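Local coordinates for ethanolamine utilization protein EutL (Clostridium perfringens E str. JGS1987, PDB 4TME), which forms part of the protein shell of the ethanolamine-utilization bacterial microcompartment and binds ethanolamine, which probably controls the opening of its transport pore, at residues 59-64 and 131-136; 154-159 and 208-213. All coordinates share one frame; numbering follows the deposited sequence. Where two conformers were deposited one is given.

How the interactions relate
The two contacts join different parts of this tandem BMC-fold protein: interaction 1 sets a sheet strand against a helix, and only interaction 2 is helix on helix. Interaction 1 brings strand 61-67, outermost of the four-stranded sheet within this chain, against the first turn of the short helix 133-139, which follows a strand of the six-stranded sheet; it is a surface contact, with one CH-pi packing pair and two bridging waters. Interaction 2 is a buried contact within the second half of the chain, almost wholly apolar. The centres of interactions 1 and 2 are about 31 Å apart, on opposite sides of the chain's centre, and the two share no residue or element.

Interaction 1 (59-64 and 131-136); sequences EVDVVY and TGSYLS
The strand 61-67, outermost of the four-stranded BMC sheet within this chain, meets the N-terminal turn of helix 133-139 through Val-62 and Tyr-134, whose CA atoms lie 6.1 Å apart. Val-62 lies over one face of the Tyr-134 ring. Its CG1 is 3.9 Å from the centroid of that ring and 15° off the ring normal, a CH-pi contact displaced toward the CD1-CE1 rim. The other methyl, CG2 of Val-62, reaches back to the root of the tyrosine, 3.7 Å from Tyr-134 CB, and the valine thus spans the side chain from CB to the phenol ring. Tyr-134 extends its ring along the strand because CG stands anti to its backbone N (chi1 173°). Helix 44-57 touches both sides of the pair, through Leu-51 and Thr-55 on Val-62 and Tyr-48 on Tyr-134. The same helix holds the start of helix 133-139: Gly-132 is its N-cap residue, and Asp-52 accepts hydrogen bonds from the backbone N of Gly-132 and of Leu-135. Water joins the polar margin. Ser-133 OG is bonded to two waters. One, 2.6 Å from Ser-133 OG, donates to both Val-60 O and Asp-61 OD1, the latter at 2.7 Å; the second accepts from Val-62 N at 2.9 Å, giving the Val-62 amide an acceptor. Asp-61 is further fixed by His-33, which is hydrogen-bonded to its OD2. Within the helix turn, Ser-136 OG donates to Gly-132 O at 2.7 Å, with the donor tilted 19° from the carbonyl plane. Farther along the strand, Val-63 and Tyr-64 both face Ile-86 in a classic beta bulge, and Tyr-64 OH bonds to Pro-178 O of the second subunit.

Interaction 2 (154-159 and 208-213); sequences PLEAMY and QSVASN
Val-210 of helix 193-212 packs against Tyr-159, Leu-155 and Glu-156 of helix 154-167. Just before it, Ser-209 has two conformers, and in one of them its OG may reach Tyr-159 OH through a water, a doubtful link whose tyrosine bond is weak. Val-210 itself is directed at helix 154-167 with its two methyls divided between different partners. Its CG2 comes within 3.5 Å of Tyr-159 CD2, approaching the ring obliquely, while the two side chains run past each other in opposite directions. CG1 of Val-210, anti to the backbone N (chi1 177°), turns the other way and rests 3.9 Å from Leu-155 CD2 and equally far from Glu-156 CG. Glu-156 meets the valine with this CG methylene, set anti to the carbonyl carbon by chi1 (-62°). Asn-213 leaves the helical conformation, and its backbone N still bonds to Val-210 O at 3.1 Å. The two segment axes approach to 9.6 Å at 136°, roughly antiparallel. Ile-121 packs on both Glu-156 and Ala-211, while Ser-12 and Lys-14 of the third subunit pack on Leu-155 and Tyr-159; helices 154-167 and 193-212 both flank the six-stranded sheet.

Interaction 1 (59-64 and 131-136)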
loop_
_atom_site.group_PDB
_atom_site.type_symbol
_atom_site.label_atom_id
_atom_site.label_comp_id
_atom_site.label_asym_id
_atom_site.label_seq_id
_atom_site.Cartn_x
_atom_site.Cartn_y
_atom_site.Cartn_z
ATOM N N GLU C 59 -24.042 20.662 -9.896
ATOM C CA GLU C 59 -24.357 20.626 -8.473
ATOM C C GLU C 59 -23.914 19.286 -7.901
ATOM O O GLU C 59 -24.730 18.408 -7.637
ATOM C CB GLU C 59 -25.855 20.864 -8.222
ATOM C CG GLU C 59 -26.151 21.113 -6.739
ATOM C CD GLU C 59 -27.589 21.480 -6.452
ATOM O OE1 GLU C 59 -27.946 21.573 -5.255
ATOM O OE2 GLU C 59 -28.355 21.659 -7.413
ATOM N N VAL C 60 -22.603 19.129 -7.760
ATOM C CA VAL C 60 -22.001 17.898 -7.257
ATOM C C VAL C 60 -20.889 18.212 -6.260
ATOM O O VAL C 60 -20.227 19.253 -6.344
ATOM C CB VAL C 60 -21.397 17.018 -8.373
ATOM C CG1 VAL C 60 -22.495 16.498 -9.281
ATOM C CG2 VAL C 60 -20.355 17.782 -9.169
ATOM N N ASP C 61 -20.701 17.282 -5.335
ATOM C CA ASP C 61 -19.602 17.312 -4.361
ATOM C C ASP C 61 -18.716 16.099 -4.584
ATOM O O ASP C 61 -19.217 15.026 -4.909
ATOM C CB ASP C 61 -20.123 17.259 -2.922
ATOM C CG ASP C 61 -20.970 18.455 -2.537
ATOM O OD1 ASP C 61 -20.565 19.602 -2.799
ATOM O OD2 ASP C 61 -22.044 18.236 -1.940
ATOM N N VAL C 62 -17.396 16.225 -4.381
ATOM C CA VAL C 62 -16.554 15.028 -4.366
ATOM C C VAL C 62 -16.651 14.410 -2.991
ATOM O O VAL C 62 -16.264 15.051 -2.008
ATOM C CB VAL C 62 -15.104 15.360 -4.700
ATOM C CG1 VAL C 62 -14.221 14.095 -4.654
ATOM C CG2 VAL C 62 -15.053 16.045 -6.067
ATOM N N VAL C 63 -17.177 13.189 -2.908
ATOM C CA VAL C 63 -17.406 12.565 -1.604
ATOM C C VAL C 63 -16.471 11.400 -1.363
ATOM O O VAL C 63 -16.393 10.883 -0.237
ATOM C CB VAL C 63 -18.870 12.094 -1.447
ATOM C CG1 VAL C 63 -19.795 13.305 -1.512
ATOM C CG2 VAL C 63 -19.246 11.034 -2.478
ATOM N N TYR C 64 -15.747 11.000 -2.401
ATOM C CA TYR C 64 -14.799 9.894 -2.289
ATOM C C TYR C 64 -13.735 10.036 -3.358
ATOM O O TYR C 64 -14.035 10.311 -4.524
ATOM C CB TYR C 64 -15.539 8.552 -2.417
ATOM C CG TYR C 64 -14.775 7.371 -1.828
ATOM C CD1 TYR C 64 -13.816 6.713 -2.568
ATOM C CD2 TYR C 64 -15.026 6.940 -0.537
ATOM C CE1 TYR C 64 -13.100 5.619 -2.024
ATOM C CE2 TYR C 64 -14.340 5.867 0.002
ATOM C CZ TYR C 64 -13.375 5.212 -0.755
ATOM O OH TYR C 64 -12.672 4.151 -0.182
ATOM N N THR C 131 -9.796 27.190 -8.272
ATOM C CA THR C 131 -10.215 25.951 -7.609
ATOM C C THR C 131 -11.745 25.871 -7.481
ATOM O O THR C 131 -12.416 26.887 -7.328
ATOM C CB THR C 131 -9.634 25.796 -6.194
ATOM O OG1 THR C 131 -9.876 26.980 -5.430
ATOM C CG2 THR C 131 -8.122 25.498 -6.236
ATOM N N GLY C 132 -12.263 24.642 -7.568
ATOM C CA GLY C 132 -13.636 24.342 -7.207
ATOM C C GLY C 132 -13.710 23.980 -5.738
ATOM O O GLY C 132 -12.783 24.300 -4.966
ATOM N N SER C 133 -14.778 23.287 -5.353
ATOM C CA SER C 133 -15.048 23.048 -3.948
ATOM C C SER C 133 -14.159 21.940 -3.399
ATOM O O SER C 133 -13.886 21.895 -2.197
ATOM C CB SER C 133 -16.528 22.699 -3.722
ATOM O OG SER C 133 -16.851 21.443 -4.288
ATOM N N TYR C 134 -13.692 21.047 -4.262
ATOM C CA TYR C 134 -12.957 19.881 -3.805
ATOM C C TYR C 134 -11.515 20.219 -3.416
ATOM O O TYR C 134 -11.075 19.978 -2.272
ATOM C CB TYR C 134 -12.962 18.801 -4.902
ATOM C CG TYR C 134 -12.076 17.631 -4.586
ATOM C CD1 TYR C 134 -12.116 17.008 -3.340
ATOM C CD2 TYR C 134 -11.179 17.156 -5.524
ATOM C CE1 TYR C 134 -11.280 15.954 -3.051
ATOM C CE2 TYR C 134 -10.348 16.093 -5.237
ATOM C CZ TYR C 134 -10.408 15.505 -4.003
ATOM O OH TYR C 134 -9.568 14.446 -3.730
ATOM N N LEU C 135 -10.765 20.776 -4.364
ATOM C CA LEU C 135 -9.352 21.086 -4.091
ATOM C C LEU C 135 -9.210 22.275 -3.147
ATOM O O LEU C 135 -8.228 22.339 -2.395
ATOM C CB LEU C 135 -8.578 21.354 -5.376
ATOM C CG LEU C 135 -8.265 20.093 -6.198
ATOM C CD1 LEU C 135 -7.561 20.531 -7.468
ATOM C CD2 LEU C 135 -7.413 19.070 -5.416
ATOM N N SER C 136 -10.161 23.207 -3.148
ATOM C CA SER C 136 -10.082 24.314 -2.183
ATOM C C SER C 136 -10.265 23.762 -0.756
ATOM O O SER C 136 -9.554 24.164 0.162
ATOM C CB SER C 136 -11.110 25.406 -2.490
ATOM O OG SER C 136 -12.432 24.921 -2.382
HETATM O O HOH W 1 -19.408 21.368 -4.496
HETATM O O HOH W 2 -16.343 18.726 -3.484
#

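Interaction 2 (154-159 and 208-213)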
loop_
_atom_site.group_PDB
_atom_site.type_symbol
_atom_site.label_atom_id
_atom_site.label_comp_id
_atom_site.label_asym_id
_atom_site.label_seq_id
_atom_site.Cartn_x
_atom_site.Cartn_y
_atom_site.Cartn_z
ATOM N N PRO C 154 9.202 10.114 -5.208
ATOM C CA PRO C 154 9.539 10.604 -3.860
ATOM C C PRO C 154 10.746 11.561 -3.741
ATOM O O PRO C 154 10.542 12.647 -3.200
ATOM C CB PRO C 154 9.782 9.296 -3.091
ATOM C CG PRO C 154 8.807 8.356 -3.763
ATOM C CD PRO C 154 8.968 8.657 -5.206
ATOM N N LEU C 155 11.944 11.196 -4.178
ATOM C CA LEU C 155 13.092 12.079 -3.959
ATOM C C LEU C 155 12.988 13.324 -4.848
ATOM O O LEU C 155 13.249 14.434 -4.397
ATOM C CB LEU C 155 14.403 11.323 -4.186
ATOM C CG LEU C 155 15.708 12.133 -3.990
ATOM C CD1 LEU C 155 16.797 11.224 -3.464
ATOM C CD2 LEU C 155 16.171 12.785 -5.268
ATOM N N GLU C 156 12.615 13.139 -6.108
ATOM C CA GLU C 156 12.423 14.258 -7.016
ATOM C C GLU C 156 11.441 15.260 -6.399
ATOM O O GLU C 156 11.669 16.485 -6.452
ATOM C CB GLU C 156 11.871 13.775 -8.379
ATOM C CG GLU C 156 12.773 12.839 -9.149
ATOM C CD GLU C 156 12.453 11.372 -8.912
ATOM O OE1 GLU C 156 12.395 10.948 -7.738
ATOM O OE2 GLU C 156 12.258 10.645 -9.916
ATOM N N ALA C 157 10.339 14.739 -5.863
ATOM C CA ALA C 157 9.304 15.600 -5.291
ATOM C C ALA C 157 9.844 16.434 -4.130
ATOM O O ALA C 157 9.560 17.621 -4.031
ATOM C CB ALA C 157 8.089 14.777 -4.832
ATOM N N MET C 158 10.616 15.826 -3.231
ATOM C CA MET C 158 11.142 16.573 -2.084
ATOM C C MET C 158 12.119 17.668 -2.518
ATOM O O MET C 158 12.063 18.803 -2.044
ATOM C CB MET C 158 11.818 15.615 -1.096
ATOM C CG MET C 158 10.858 14.572 -0.459
ATOM S SD MET C 158 9.396 15.232 0.352
ATOM C CE MET C 158 10.197 16.175 1.623
ATOM N N TYR C 159 13.034 17.319 -3.403
ATOM C CA TYR C 159 14.001 18.263 -3.940
ATOM C C TYR C 159 13.299 19.400 -4.674
ATOM O O TYR C 159 13.608 20.568 -4.477
ATOM C CB TYR C 159 14.954 17.508 -4.872
ATOM C CG TYR C 159 16.055 18.329 -5.486
ATOM C CD1 TYR C 159 17.244 18.544 -4.804
ATOM C CD2 TYR C 159 15.932 18.840 -6.769
ATOM C CE1 TYR C 159 18.259 19.267 -5.369
ATOM C CE2 TYR C 159 16.944 19.565 -7.350
ATOM C CZ TYR C 159 18.109 19.775 -6.645
ATOM O OH TYR C 159 19.120 20.502 -7.222
ATOM N N GLN C 208 13.317 17.716 -13.588
ATOM C CA GLN C 208 14.086 17.363 -14.780
ATOM C C GLN C 208 15.569 17.312 -14.423
ATOM O O GLN C 208 16.319 16.484 -14.947
ATOM C CB GLN C 208 13.826 18.354 -15.927
ATOM C CG GLN C 208 12.410 18.158 -16.475
ATOM C CD GLN C 208 12.142 18.827 -17.803
ATOM O OE1 GLN C 208 13.023 19.459 -18.399
ATOM N NE2 GLN C 208 10.904 18.663 -18.297
ATOM N N SER C 209 15.976 18.191 -13.518
ATOM C CA SER C 209 17.369 18.248 -13.098
ATOM C C SER C 209 17.780 16.945 -12.428
ATOM O O SER C 209 18.862 16.419 -12.705
ATOM C CB SER C 209 17.615 19.416 -12.148
ATOM O OG SER C 209 18.966 19.398 -11.710
ATOM N N VAL C 210 16.919 16.420 -11.559
ATOM C CA VAL C 210 17.239 15.174 -10.847
ATOM C C VAL C 210 17.257 14.022 -11.836
ATOM O O VAL C 210 18.147 13.162 -11.814
ATOM C CB VAL C 210 16.238 14.868 -9.701
ATOM C CG1 VAL C 210 16.566 13.542 -9.032
ATOM C CG2 VAL C 210 16.299 15.965 -8.653
ATOM N N ALA C 211 16.261 13.997 -12.721
ATOM C CA ALA C 211 16.190 12.931 -13.696
ATOM C C ALA C 211 17.446 12.892 -14.548
ATOM O O ALA C 211 17.956 11.818 -14.871
ATOM C CB ALA C 211 14.924 13.104 -14.570
ATOM N N SER C 212 17.964 14.056 -14.921
ATOM C CA SER C 212 19.130 14.123 -15.789
ATOM C C SER C 212 20.428 13.708 -15.091
ATOM O O SER C 212 21.389 13.336 -15.751
ATOM C CB SER C 212 19.306 15.533 -16.327
ATOM O OG SER C 212 18.168 15.876 -17.102
ATOM N N ASN C 213 20.448 13.821 -13.771
ATOM C CA ASN C 213 21.680 13.632 -13.019
ATOM C C ASN C 213 21.380 13.163 -11.590
ATOM O O ASN C 213 21.601 13.890 -10.638
ATOM C CB ASN C 213 22.487 14.937 -13.011
ATOM C CG ASN C 213 23.893 14.769 -12.433
ATOM O OD1 ASN C 213 24.449 13.674 -12.416
ATOM N ND2 ASN C 213 24.487 15.877 -11.999
HETATM O O HOH W 3 19.709 18.195 -9.442
#